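Local coordinates for protein pyruvate kinase (Pseudomonas aeruginosa, PDB 6QXL) that probably catalyses the last step of glycolysis, passing the phosphoryl group of phosphoenolpyruvate to ADP to give pyruvate and ATP, as a homotetramer, at residues L12-N17 / R48-V52; D31-F37 / V63-L69. All blocks are in the same frame, centred on the assembly; numbering follows the deposited sequence.

Contact 1: residues L12-N17 / R48-V52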
ATOM      1  N   LEU A  12     -39.220 -20.638  -3.568  1.00 39.03           N
ATOM      2  CA  LEU A  12     -40.413 -21.166  -4.236  1.00 43.59           C
ATOM      3  C   LEU A  12     -41.671 -20.887  -3.437  1.00 48.12           C
ATOM      4  O   LEU A  12     -41.643 -20.731  -2.211  1.00 41.18           O
ATOM      5  CB  LEU A  12     -40.290 -22.661  -4.476  1.00 42.20           C
ATOM      6  CG  LEU A  12     -39.023 -23.056  -5.239  1.00 42.73           C
ATOM      7  CD1 LEU A  12     -39.027 -24.566  -5.431  1.00 43.36           C
ATOM      8  CD2 LEU A  12     -38.886 -22.292  -6.561  1.00 41.38           C
ATOM      9  N   GLY A  13     -42.781 -20.827  -4.159  1.00 54.55           N
ATOM     10  CA  GLY A  13     -44.086 -20.580  -3.557  1.00 59.01           C
ATOM     11  C   GLY A  13     -45.206 -20.674  -4.578  1.00 59.04           C
ATOM     12  O   GLY A  13     -45.007 -21.165  -5.690  1.00 63.00           O
ATOM     13  N   PRO A  14     -46.398 -20.173  -4.229  1.00 60.61           N
ATOM     14  CA  PRO A  14     -47.564 -20.228  -5.130  1.00 53.87           C
ATOM     15  C   PRO A  14     -47.294 -19.793  -6.567  1.00 47.64           C
ATOM     16  O   PRO A  14     -47.788 -20.418  -7.488  1.00 48.92           O
ATOM     17  CB  PRO A  14     -48.546 -19.275  -4.478  1.00 54.81           C
ATOM     18  CG  PRO A  14     -48.191 -19.303  -3.029  1.00 57.61           C
ATOM     19  CD  PRO A  14     -46.738 -19.620  -2.906  1.00 58.70           C
ATOM     20  N   ALA A  15     -46.488 -18.760  -6.762  1.00 43.32           N
ATOM     21  CA  ALA A  15     -46.195 -18.267  -8.109  1.00 45.13           C
ATOM     22  C   ALA A  15     -45.193 -19.139  -8.866  1.00 44.78           C
ATOM     23  O   ALA A  15     -45.016 -18.953 -10.066  1.00 38.65           O
ATOM     24  CB  ALA A  15     -45.670 -16.844  -8.041  1.00 45.56           C
ATOM     25  N   SER A  16     -44.536 -20.061  -8.165  1.00 45.50           N
ATOM     26  CA  SER A  16     -43.484 -20.879  -8.757  1.00 53.07           C
ATOM     27  C   SER A  16     -43.659 -22.333  -8.323  1.00 57.41           C
ATOM     28  O   SER A  16     -42.725 -22.991  -7.844  1.00 54.55           O
ATOM     29  CB  SER A  16     -42.109 -20.328  -8.331  1.00 52.53           C
ATOM     30  OG  SER A  16     -42.059 -20.170  -6.917  1.00 46.25           O
ATOM     31  N   ASN A  17     -44.884 -22.816  -8.463  1.00 62.97           N
ATOM     32  CA  ASN A  17     -45.243 -24.152  -7.984  1.00 59.53           C
ATOM     33  C   ASN A  17     -45.510 -25.113  -9.142  1.00 54.94           C
ATOM     34  O   ASN A  17     -45.376 -26.313  -8.969  1.00 50.65           O
ATOM     35  CB  ASN A  17     -46.477 -24.032  -7.093  1.00 59.12           C
ATOM     36  CG  ASN A  17     -46.971 -25.353  -6.561  1.00 52.78           C
ATOM     37  OD1 ASN A  17     -46.246 -26.043  -5.818  1.00 46.81           O
ATOM     38  ND2 ASN A  17     -48.163 -25.757  -7.076  1.00 47.91           N
ATOM     39  N   ARG A  48     -42.345 -30.035  -4.970  1.00 65.32           N
ATOM     40  CA  ARG A  48     -41.453 -29.039  -5.552  1.00 67.79           C
ATOM     41  C   ARG A  48     -39.998 -29.545  -5.608  1.00 63.54           C
ATOM     42  O   ARG A  48     -39.329 -29.420  -6.633  1.00 57.56           O
ATOM     43  CB  ARG A  48     -41.529 -27.725  -4.773  1.00 61.91           C
ATOM     44  CG  ARG A  48     -42.821 -26.965  -4.972  1.00 62.80           C
ATOM     45  CD  ARG A  48     -42.960 -25.890  -3.925  1.00 67.15           C
ATOM     46  NE  ARG A  48     -44.266 -25.218  -3.991  1.00 72.55           N
ATOM     47  CZ  ARG A  48     -44.772 -24.479  -2.997  1.00 69.15           C
ATOM     48  NH1 ARG A  48     -44.084 -24.290  -1.861  1.00 72.27           N
ATOM     49  NH2 ARG A  48     -45.954 -23.911  -3.127  1.00 68.27           N
ATOM     50  N   ALA A  49     -39.541 -30.153  -4.515  1.00 59.29           N
ATOM     51  CA  ALA A  49     -38.170 -30.681  -4.459  1.00 60.35           C
ATOM     52  C   ALA A  49     -37.905 -31.677  -5.578  1.00 65.21           C
ATOM     53  O   ALA A  49     -36.876 -31.579  -6.275  1.00 60.70           O
ATOM     54  CB  ALA A  49     -37.885 -31.312  -3.108  1.00 59.61           C
ATOM     55  N   ARG A  50     -38.851 -32.602  -5.772  1.00 67.73           N
ATOM     56  CA  ARG A  50     -38.722 -33.616  -6.812  1.00 63.00           C
ATOM     57  C   ARG A  50     -38.711 -32.964  -8.191  1.00 57.84           C
ATOM     58  O   ARG A  50     -37.934 -33.355  -9.066  1.00 56.79           O
ATOM     59  CB  ARG A  50     -39.853 -34.632  -6.685  1.00 71.85           C
ATOM     60  CG  ARG A  50     -39.886 -35.813  -7.626  1.00 82.22           C
ATOM     61  CD  ARG A  50     -40.898 -36.896  -7.263  1.00 86.03           C
ATOM     62  NE  ARG A  50     -41.173 -37.241  -5.836  1.00 90.03           N
ATOM     63  CZ  ARG A  50     -40.300 -37.807  -4.992  1.00 88.82           C
ATOM     64  NH1 ARG A  50     -40.652 -38.046  -3.735  1.00 87.38           N
ATOM     65  NH2 ARG A  50     -39.072 -38.121  -5.399  1.00 87.00           N
ATOM     66  N   LEU A  51     -39.545 -31.953  -8.368  1.00 56.11           N
ATOM     67  CA  LEU A  51     -39.723 -31.330  -9.667  1.00 61.64           C
ATOM     68  C   LEU A  51     -38.491 -30.517 -10.071  1.00 64.45           C
ATOM     69  O   LEU A  51     -38.102 -30.525 -11.241  1.00 63.28           O
ATOM     70  CB  LEU A  51     -40.970 -30.436  -9.619  1.00 70.82           C
ATOM     71  CG  LEU A  51     -41.892 -30.266 -10.821  1.00 72.68           C
ATOM     72  CD1 LEU A  51     -42.157 -31.568 -11.540  1.00 75.52           C
ATOM     73  CD2 LEU A  51     -43.213 -29.659 -10.361  1.00 70.50           C
ATOM     74  N   VAL A  52     -37.879 -29.825  -9.117  1.00 63.49           N
ATOM     75  CA  VAL A  52     -36.712 -29.010  -9.430  1.00 62.32           C
ATOM     76  C   VAL A  52     -35.558 -29.925  -9.798  1.00 55.39           C
ATOM     77  O   VAL A  52     -34.865 -29.681 -10.783  1.00 51.97           O
ATOM     78  CB  VAL A  52     -36.327 -28.060  -8.273  1.00 68.19           C
ATOM     79  CG1 VAL A  52     -35.035 -27.314  -8.582  1.00 67.43           C
ATOM     80  CG2 VAL A  52     -37.390 -27.138  -7.874  1.00 75.11           C
TER
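The R48 side chain, extended from CG to NE, reaches from helix 42-58 to N17; with CG anti to the backbone N (chi1 179°), the amide end of N17 comes nearer to the helix and its OD1 meets the arginine. R48 NE donates to N17 OD1 at 2.8 Å, the N-H...O angle being 153°; OD1 sits slightly out of the guanidinium plane, and the amide and guanidinium planes are almost perpendicular, 82° apart. The rest of the guanidinium lies against the loop backbone: G13 CA sits over one face near the rim, and R48 NH2 is 3.6 Å from G13 C. The loop holds its own shape through a turn in which S16 N bonds to G13 O at 2.8 Å, while S16 OG accepts from G13 N at 2.9 Å. Beside this polar contact, L12 CD1 meets V52 CG2 at 3.9 Å and the R48 CB at 4.1 Å, and L22 of helix 19-28 also packs on L12. This is the outer layer of a TIM barrel, where the loop leaving strand 7-11 is pinned to the helix that follows the next strand.

Contact 2: residues D31-F37 / V63-L69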
ATOM      1  N   ASP A  31     -29.627 -21.141  -9.322  1.00 40.06           N
ATOM      2  CA  ASP A  31     -28.627 -22.081  -8.835  1.00 38.09           C
ATOM      3  C   ASP A  31     -29.075 -22.784  -7.546  1.00 36.27           C
ATOM      4  O   ASP A  31     -28.559 -23.852  -7.222  1.00 36.50           O
ATOM      5  CB  ASP A  31     -27.282 -21.358  -8.639  1.00 37.58           C
ATOM      6  CG  ASP A  31     -26.860 -20.541  -9.886  1.00 40.58           C
ATOM      7  OD1 ASP A  31     -26.382 -21.131 -10.912  1.00 46.51           O
ATOM      8  OD2 ASP A  31     -27.022 -19.287  -9.851  1.00 40.25           O
ATOM      9  N   VAL A  32     -30.005 -22.190  -6.800  1.00 36.53           N
ATOM     10  CA  VAL A  32     -30.495 -22.786  -5.552  1.00 40.12           C
ATOM     11  C   VAL A  32     -31.979 -22.465  -5.400  1.00 41.93           C
ATOM     12  O   VAL A  32     -32.393 -21.324  -5.593  1.00 45.21           O
ATOM     13  CB  VAL A  32     -29.761 -22.233  -4.323  1.00 38.37           C
ATOM     14  CG1 VAL A  32     -30.282 -22.854  -3.029  1.00 38.33           C
ATOM     15  CG2 VAL A  32     -28.286 -22.477  -4.454  1.00 39.22           C
ATOM     16  N   ALA A  33     -32.768 -23.476  -5.049  1.00 38.97           N
ATOM     17  CA  ALA A  33     -34.168 -23.290  -4.746  1.00 37.94           C
ATOM     18  C   ALA A  33     -34.333 -23.349  -3.241  1.00 40.91           C
ATOM     19  O   ALA A  33     -33.882 -24.310  -2.600  1.00 39.33           O
ATOM     20  CB  ALA A  33     -35.005 -24.367  -5.412  1.00 38.01           C
ATOM     21  N   ARG A  34     -34.969 -22.318  -2.677  1.00 42.39           N
ATOM     22  CA  ARG A  34     -35.188 -22.242  -1.240  1.00 45.15           C
ATOM     23  C   ARG A  34     -36.626 -22.660  -0.942  1.00 49.54           C
ATOM     24  O   ARG A  34     -37.569 -22.167  -1.568  1.00 50.85           O
ATOM     25  CB  ARG A  34     -34.933 -20.811  -0.744  1.00 46.74           C
ATOM     26  CG  ARG A  34     -35.383 -20.504   0.680  1.00 43.43           C
ATOM     27  CD  ARG A  34     -34.844 -19.147   1.086  1.00 47.51           C
ATOM     28  NE  ARG A  34     -35.369 -18.728   2.397  1.00 49.57           N
ATOM     29  CZ  ARG A  34     -36.458 -17.988   2.603  1.00 46.38           C
ATOM     30  NH1 ARG A  34     -37.194 -17.527   1.600  1.00 44.13           N
ATOM     31  NH2 ARG A  34     -36.810 -17.694   3.842  1.00 51.01           N
ATOM     32  N   LEU A  35     -36.775 -23.561   0.015  1.00 46.27           N
ATOM     33  CA  LEU A  35     -38.066 -24.046   0.436  1.00 44.97           C
ATOM     34  C   LEU A  35     -38.272 -23.488   1.823  1.00 49.54           C
ATOM     35  O   LEU A  35     -37.583 -23.899   2.770  1.00 47.34           O
ATOM     36  CB  LEU A  35     -38.091 -25.576   0.458  1.00 48.38           C
ATOM     37  CG  LEU A  35     -37.547 -26.275  -0.786  1.00 51.98           C
ATOM     38  CD1 LEU A  35     -37.701 -27.790  -0.579  1.00 48.98           C
ATOM     39  CD2 LEU A  35     -38.268 -25.885  -2.055  1.00 49.85           C
ATOM     40  N   ASN A  36     -39.198 -22.539   1.947  1.00 53.13           N
ATOM     41  CA  ASN A  36     -39.412 -21.866   3.216  1.00 47.63           C
ATOM     42  C   ASN A  36     -40.408 -22.664   4.026  1.00 47.96           C
ATOM     43  O   ASN A  36     -41.578 -22.706   3.688  1.00 48.28           O
ATOM     44  CB  ASN A  36     -39.883 -20.426   2.964  1.00 46.62           C
ATOM     45  CG  ASN A  36     -40.065 -19.631   4.233  1.00 46.28           C
ATOM     46  OD1 ASN A  36     -39.690 -20.066   5.326  1.00 48.30           O
ATOM     47  ND2 ASN A  36     -40.649 -18.468   4.096  1.00 49.73           N
ATOM     48  N   PHE A  37     -39.949 -23.285   5.101  1.00 50.56           N
ATOM     49  CA  PHE A  37     -40.836 -24.123   5.910  1.00 54.62           C
ATOM     50  C   PHE A  37     -41.843 -23.335   6.722  1.00 56.79           C
ATOM     51  O   PHE A  37     -42.756 -23.927   7.264  1.00 62.08           O
ATOM     52  CB  PHE A  37     -40.046 -25.062   6.835  1.00 55.48           C
ATOM     53  CG  PHE A  37     -39.271 -26.136   6.117  1.00 65.16           C
ATOM     54  CD1 PHE A  37     -39.854 -26.906   5.111  1.00 69.18           C
ATOM     55  CD2 PHE A  37     -37.948 -26.389   6.456  1.00 69.92           C
ATOM     56  CE1 PHE A  37     -39.137 -27.904   4.460  1.00 70.61           C
ATOM     57  CE2 PHE A  37     -37.216 -27.386   5.816  1.00 68.17           C
ATOM     58  CZ  PHE A  37     -37.812 -28.153   4.819  1.00 70.27           C
ATOM     59  N   VAL A  63     -28.793 -27.739  -9.431  1.00 49.52           N
ATOM     60  CA  VAL A  63     -29.483 -26.827  -8.550  1.00 44.29           C
ATOM     61  C   VAL A  63     -29.554 -27.432  -7.154  1.00 40.57           C
ATOM     62  O   VAL A  63     -30.075 -28.521  -6.964  1.00 35.89           O
ATOM     63  CB  VAL A  63     -30.891 -26.532  -9.072  1.00 50.76           C
ATOM     64  CG1 VAL A  63     -31.655 -25.632  -8.093  1.00 59.77           C
ATOM     65  CG2 VAL A  63     -30.810 -25.902 -10.476  1.00 51.12           C
ATOM     66  N   ALA A  64     -29.025 -26.717  -6.168  1.00 37.21           N
ATOM     67  CA  ALA A  64     -29.127 -27.160  -4.790  1.00 41.57           C
ATOM     68  C   ALA A  64     -30.513 -26.857  -4.249  1.00 43.87           C
ATOM     69  O   ALA A  64     -31.228 -26.016  -4.789  1.00 41.10           O
ATOM     70  CB  ALA A  64     -28.070 -26.478  -3.931  1.00 46.78           C
ATOM     71  N   LEU A  65     -30.858 -27.552  -3.166  1.00 39.18           N
ATOM     72  CA  LEU A  65     -32.072 -27.316  -2.435  1.00 41.76           C
ATOM     73  C   LEU A  65     -31.728 -26.876  -1.039  1.00 44.55           C
ATOM     74  O   LEU A  65     -30.991 -27.548  -0.327  1.00 46.90           O
ATOM     75  CB  LEU A  65     -32.945 -28.570  -2.368  1.00 44.93           C
ATOM     76  CG  LEU A  65     -33.430 -29.174  -3.681  1.00 47.00           C
ATOM     77  CD1 LEU A  65     -34.531 -30.226  -3.385  1.00 46.49           C
ATOM     78  CD2 LEU A  65     -33.944 -28.138  -4.669  1.00 47.71           C
ATOM     79  N   LEU A  66     -32.290 -25.735  -0.656  1.00 46.88           N
ATOM     80  CA  LEU A  66     -32.072 -25.160   0.648  1.00 49.93           C
ATOM     81  C   LEU A  66     -33.410 -25.164   1.366  1.00 51.67           C
ATOM     82  O   LEU A  66     -34.412 -24.702   0.808  1.00 49.15           O
ATOM     83  CB  LEU A  66     -31.530 -23.738   0.498  1.00 44.69           C
ATOM     84  CG  LEU A  66     -31.249 -22.986   1.795  1.00 44.85           C
ATOM     85  CD1 LEU A  66     -30.082 -22.054   1.595  1.00 48.92           C
ATOM     86  CD2 LEU A  66     -32.441 -22.194   2.266  1.00 43.97           C
ATOM     87  N   GLY A  67     -33.398 -25.671   2.600  1.00 44.59           N
ATOM     88  CA  GLY A  67     -34.577 -25.716   3.444  1.00 46.32           C
ATOM     89  C   GLY A  67     -34.421 -24.727   4.569  1.00 53.49           C
ATOM     90  O   GLY A  67     -33.448 -24.789   5.325  1.00 61.63           O
ATOM     91  N   ASP A  68     -35.386 -23.821   4.688  1.00 51.46           N
ATOM     92  CA  ASP A  68     -35.298 -22.712   5.621  1.00 48.49           C
ATOM     93  C   ASP A  68     -36.218 -22.966   6.805  1.00 43.81           C
ATOM     94  O   ASP A  68     -37.432 -22.936   6.654  1.00 45.64           O
ATOM     95  CB  ASP A  68     -35.641 -21.389   4.878  1.00 58.30           C
ATOM     96  CG  ASP A  68     -35.119 -20.147   5.583  1.00 69.34           C
ATOM     97  OD1 ASP A  68     -35.252 -20.080   6.828  1.00 71.72           O
ATOM     98  OD2 ASP A  68     -34.556 -19.238   4.915  1.00 78.41           O
ATOM     99  N   LEU A  69     -35.642 -23.200   7.965  1.00 40.37           N
ATOM    100  CA  LEU A  69     -36.401 -23.417   9.204  1.00 42.93           C
ATOM    101  C   LEU A  69     -37.077 -22.133   9.655  1.00 48.44           C
ATOM    102  O   LEU A  69     -36.484 -21.054   9.611  1.00 57.90           O
ATOM    103  CB  LEU A  69     -35.494 -23.896  10.349  1.00 42.44           C
ATOM    104  CG  LEU A  69     -34.672 -25.175  10.069  1.00 43.65           C
ATOM    105  CD1 LEU A  69     -33.688 -25.435  11.224  1.00 45.86           C
ATOM    106  CD2 LEU A  69     -35.615 -26.379   9.808  1.00 46.80           C
TER
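D31 opens the pairing by accepting from A64 N through its carbonyl O at 3.1 Å, while its carboxylate turns to salt bridges with R4 and R61. V32 then packs CG1 on L66 CB at 3.8 Å and CG2 on A64 CB. A33 uses both backbone groups, N to A64 O and O from L66 N, and its CB meets L65 CD2 on the face turned to helix 42-58. On the other face R34, CG anti to its N (chi1 168°) and chain extended to NE, lays CG 3.7 Å from L66 CD2. R34 NE bonds D68 OD2 at 2.7 Å in a salt bridge, coming from the anti side and well out of the carboxylate plane, the guanidinium and carboxylate planes being 83° apart; R34 NH2 adds a weak bond to D68 OD2 at 2.9 Å. D68 OD1 pairs with K221, and R34 NH1 with T11, linking the pair to strands 217-222 and 7-11. L35 N reaches L66 O at 2.7 Å, and L35 O receives D68 N. At F37 the backbone N meets D68 O, and ring atom CE2 lies near G67 CA. These are neighbouring parallel strands of the TIM barrel, the R34 side chain about 3 Å from the bound malonate and about 6 Å from the magnesium ion at the active-site end.

How the contacts relate
From the N terminus, strand 7-11 runs into the loop 12-17, helix 19-28 follows, and the chain returns as strand 32-36. Helix 42-58 comes next, and at 48-52 contact 1 closes the first loop back to 12-17. Strand 64-68 then lies beside 32-36, and contact 2 closes the second, so the two loops cross. Contact 2 joins the two strands of a beta-alpha-beta unit whose helix is the one contact 1 fastens. The two meet directly: L12 N is 3.0 Å from R34 O, probably hydrogen-bonded, and A49 CB packs on L65 CD1. Together they tie the second and third barrel strands, and the loop leaving the first, to the helix between them.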